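Long-range contact in carboxylesterase (EST-2) (Archaeoglobus fulgidus, PDB 5FRD), which probably hydrolyses carboxylic esters as a thermophilic alpha/beta-hydrolase, and binds coenzyme A near its active site: residues M142-E150 against G225-E233. Numbering follows the deposited sequence. Where two conformers were deposited one is given.
Sequences MAFASKGEE and GASHMVMLE
The carboxylate of E233 accepts the backbone N-H of A145: A145 N lies 2.7 Å from E233 OE2, and the N-H...O angle of 179° makes the bond straight. It arrives on the syn side, 18° out of the carboxylate plane. The other oxygen, OE1, accepts from S227 N within its own segment at 2.8 Å. One carboxylate thus bridges the 142-150 loop and the turn carrying H228, and these two bonds restrict its rotation. Water 2 adds a third donor, donating a hydrogen bond to OE2 and also bonded to S146 OG. A second direct bond runs the other way, from M229 N to A143 O (3.0 Å).

Next to these polar links is an apolar contact. M229 CG sits over one face of the F144 ring, 3.8 Å from its centroid and 21° off the normal, a CH-pi contact; SD lies farther off and oblique, a looser Met-aromatic approach. The M229 chain is bent at chi2 and chi3, which folds the sulfur back from the point of contact. A143 CB packs on H228 CB at 3.8 Å, and water 1 joins F144 O to S227 OG.

M229 occupies the N-cap position of helix 230-233; its backbone O accepts from L232 N and E233 N, while its N donates to A143 O. H228 ND1 is hydrogen-bonded to D200 OD2 and its side chain touches S89, consistent with a Ser-His-Asp triad. M142 touches the bound coenzyme A. The contact joins the loop between helices 132-141 and 149-160 to the turn carrying H228. K154 of helix 149-160 touches F144 and M229, while 225-233 follows edge strand 218-223 and packs against strands 83-88 and 106-112.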
loop_
_atom_site.group_PDB
_atom_site.type_symbol
_atom_site.label_atom_id
_atom_site.label_comp_id
_atom_site.label_asym_id
_atom_site.label_seq_id
_atom_site.Cartn_x
_atom_site.Cartn_y
_atom_site.Cartn_z
ATOM N N MET A 142 -0.396 -12.504 11.894
ATOM C CA MET A 142 0.520 -12.617 10.769
ATOM C C MET A 142 1.011 -11.256 10.258
ATOM O O MET A 142 1.818 -11.205 9.326
ATOM C CB MET A 142 -0.201 -13.347 9.639
ATOM C CG MET A 142 -0.576 -14.788 10.007
ATOM S SD MET A 142 -1.681 -15.611 8.858
ATOM C CE MET A 142 -0.544 -15.933 7.537
ATOM N N ALA A 143 0.526 -10.185 10.897
ATOM C CA ALA A 143 0.778 -8.796 10.459
ATOM C C ALA A 143 1.561 -7.931 11.418
ATOM O O ALA A 143 2.074 -6.879 11.006
ATOM C CB ALA A 143 -0.519 -8.097 10.142
ATOM N N PHE A 144 1.661 -8.328 12.689
ATOM C CA PHE A 144 2.367 -7.569 13.723
ATOM C C PHE A 144 3.371 -8.474 14.392
ATOM O O PHE A 144 3.056 -9.644 14.663
ATOM C CB PHE A 144 1.375 -7.064 14.760
ATOM C CG PHE A 144 0.596 -5.863 14.333
ATOM C CD1 PHE A 144 1.139 -4.602 14.445
ATOM C CD2 PHE A 144 -0.676 -5.986 13.797
ATOM C CE1 PHE A 144 0.429 -3.478 14.061
ATOM C CE2 PHE A 144 -1.391 -4.864 13.444
ATOM C CZ PHE A 144 -0.842 -3.613 13.577
ATOM N N ALA A 145 4.525 -7.912 14.708
ATOM C CA ALA A 145 5.557 -8.648 15.452
ATOM C C ALA A 145 5.230 -8.699 16.925
ATOM O O ALA A 145 5.699 -9.598 17.628
ATOM C CB ALA A 145 6.891 -7.996 15.231
ATOM N N SER A 146 4.426 -7.756 17.402
ATOM C CA SER A 146 4.068 -7.709 18.816
ATOM C C SER A 146 2.653 -7.203 18.958
ATOM O O SER A 146 2.142 -6.513 18.076
ATOM C CB SER A 146 5.027 -6.781 19.578
ATOM O OG SER A 146 4.897 -5.435 19.153
ATOM N N LYS A 147 2.018 -7.542 20.070
ATOM C CA LYS A 147 0.748 -6.959 20.400
ATOM C C LYS A 147 1.134 -5.611 21.006
ATOM O O LYS A 147 2.307 -5.260 21.081
ATOM C CB LYS A 147 -0.048 -7.869 21.340
ATOM C CG LYS A 147 -0.600 -9.124 20.644
ATOM C CD LYS A 147 -1.655 -9.828 21.483
ATOM C CE LYS A 147 -2.265 -11.020 20.755
ATOM N NZ LYS A 147 -1.251 -12.061 20.430
ATOM N N GLY A 148 0.169 -4.838 21.443
ATOM C CA GLY A 148 0.470 -3.481 21.838
ATOM C C GLY A 148 -0.494 -2.548 21.175
ATOM O O GLY A 148 -1.431 -2.986 20.515
ATOM N N GLU A 149 -0.243 -1.258 21.323
ATOM C CA GLU A 149 -1.248 -0.275 20.989
ATOM C C GLU A 149 -1.610 -0.299 19.503
ATOM O O GLU A 149 -2.797 -0.240 19.183
ATOM C CB GLU A 149 -0.809 1.129 21.434
ATOM C CG GLU A 149 -1.874 2.209 21.284
ATOM C CD GLU A 149 -2.026 2.723 19.866
ATOM O OE1 GLU A 149 -1.080 2.562 19.065
ATOM O OE2 GLU A 149 -3.094 3.296 19.557
ATOM N N GLU A 150 -0.621 -0.421 18.612
ATOM C CA GLU A 150 -0.919 -0.418 17.171
ATOM C C GLU A 150 -1.747 -1.646 16.790
ATOM O O GLU A 150 -2.722 -1.522 16.056
ATOM C CB GLU A 150 0.335 -0.301 16.293
ATOM C CG GLU A 150 1.059 1.053 16.382
ATOM C CD GLU A 150 0.313 2.236 15.666
ATOM O OE1 GLU A 150 -0.924 2.197 15.463
ATOM O OE2 GLU A 150 0.948 3.242 15.254
ATOM N N GLY A 225 12.511 -6.807 13.169
ATOM C CA GLY A 225 11.585 -6.497 14.245
ATOM C C GLY A 225 10.237 -5.936 13.832
ATOM O O GLY A 225 9.479 -5.428 14.657
ATOM N N ALA A 226 9.942 -6.018 12.540
ATOM C CA ALA A 226 8.643 -5.628 12.001
ATOM C C ALA A 226 8.049 -6.785 11.243
ATOM O O ALA A 226 8.769 -7.667 10.745
ATOM C CB ALA A 226 8.798 -4.443 11.087
ATOM N N SER A 227 6.730 -6.777 11.138
ATOM C CA SER A 227 6.000 -7.731 10.344
ATOM C C SER A 227 5.369 -6.973 9.169
ATOM O O SER A 227 5.994 -6.072 8.624
ATOM C CB SER A 227 4.978 -8.443 11.239
ATOM O OG SER A 227 4.214 -9.392 10.515
ATOM N N HIS A 228 4.160 -7.320 8.796
ATOM C CA HIS A 228 3.461 -6.721 7.649
ATOM C C HIS A 228 3.265 -5.238 7.807
ATOM O O HIS A 228 3.394 -4.508 6.813
ATOM C CB HIS A 228 2.131 -7.444 7.464
ATOM C CG HIS A 228 1.397 -7.165 6.191
ATOM N ND1 HIS A 228 1.913 -7.479 4.963
ATOM C CD2 HIS A 228 0.144 -6.707 5.966
ATOM C CE1 HIS A 228 1.009 -7.218 4.030
ATOM N NE2 HIS A 228 -0.065 -6.728 4.606
ATOM N N MET A 229 3.008 -4.762 9.020
ATOM C CA MET A 229 2.709 -3.334 9.268
ATOM C C MET A 229 3.963 -2.486 9.538
ATOM O O MET A 229 3.989 -1.607 10.405
ATOM C CB MET A 229 1.699 -3.200 10.420
ATOM C CG MET A 229 0.422 -3.971 10.231
ATOM S SD MET A 229 -0.377 -3.688 8.647
ATOM C CE MET A 229 -0.706 -1.949 8.732
ATOM N N VAL A 230 4.983 -2.715 8.720
ATOM C CA VAL A 230 6.310 -2.154 8.903
ATOM C C VAL A 230 6.350 -0.623 8.994
ATOM O O VAL A 230 7.121 -0.052 9.743
ATOM C CB VAL A 230 7.255 -2.712 7.832
ATOM C CG1 VAL A 230 6.801 -2.352 6.413
ATOM C CG2 VAL A 230 8.672 -2.246 8.055
ATOM N N MET A 231 5.488 0.070 8.239
ATOM C CA MET A 231 5.496 1.539 8.245
ATOM C C MET A 231 4.978 2.127 9.549
ATOM O O MET A 231 5.266 3.272 9.840
ATOM C CB MET A 231 4.696 2.092 7.050
ATOM C CG MET A 231 3.180 1.964 7.147
ATOM S SD MET A 231 2.487 0.312 7.215
ATOM C CE MET A 231 3.063 -0.221 5.637
ATOM N N LEU A 232 4.193 1.336 10.292
ATOM C CA LEU A 232 3.691 1.702 11.620
ATOM C C LEU A 232 4.563 1.153 12.724
ATOM O O LEU A 232 4.685 1.778 13.772
ATOM C CB LEU A 232 2.271 1.148 11.815
ATOM C CG LEU A 232 1.197 1.729 10.911
ATOM C CD1 LEU A 232 -0.086 0.916 11.005
ATOM C CD2 LEU A 232 0.943 3.178 11.271
ATOM N N GLU A 233 5.117 -0.036 12.535
ATOM C CA GLU A 233 5.859 -0.708 13.628
ATOM C C GLU A 233 7.283 -0.211 13.769
ATOM O O GLU A 233 7.839 -0.208 14.889
ATOM C CB GLU A 233 5.916 -2.215 13.375
ATOM C CG GLU A 233 4.612 -2.996 13.383
ATOM C CD GLU A 233 4.847 -4.459 13.001
ATOM O OE1 GLU A 233 4.918 -4.744 11.795
ATOM O OE2 GLU A 233 4.974 -5.314 13.927
HETATM O O HOH W 1 3.634 -11.318 12.313
HETATM O O HOH W 2 4.622 -4.695 16.469
HETATM O O HOH W 3 3.074 4.062 14.359
#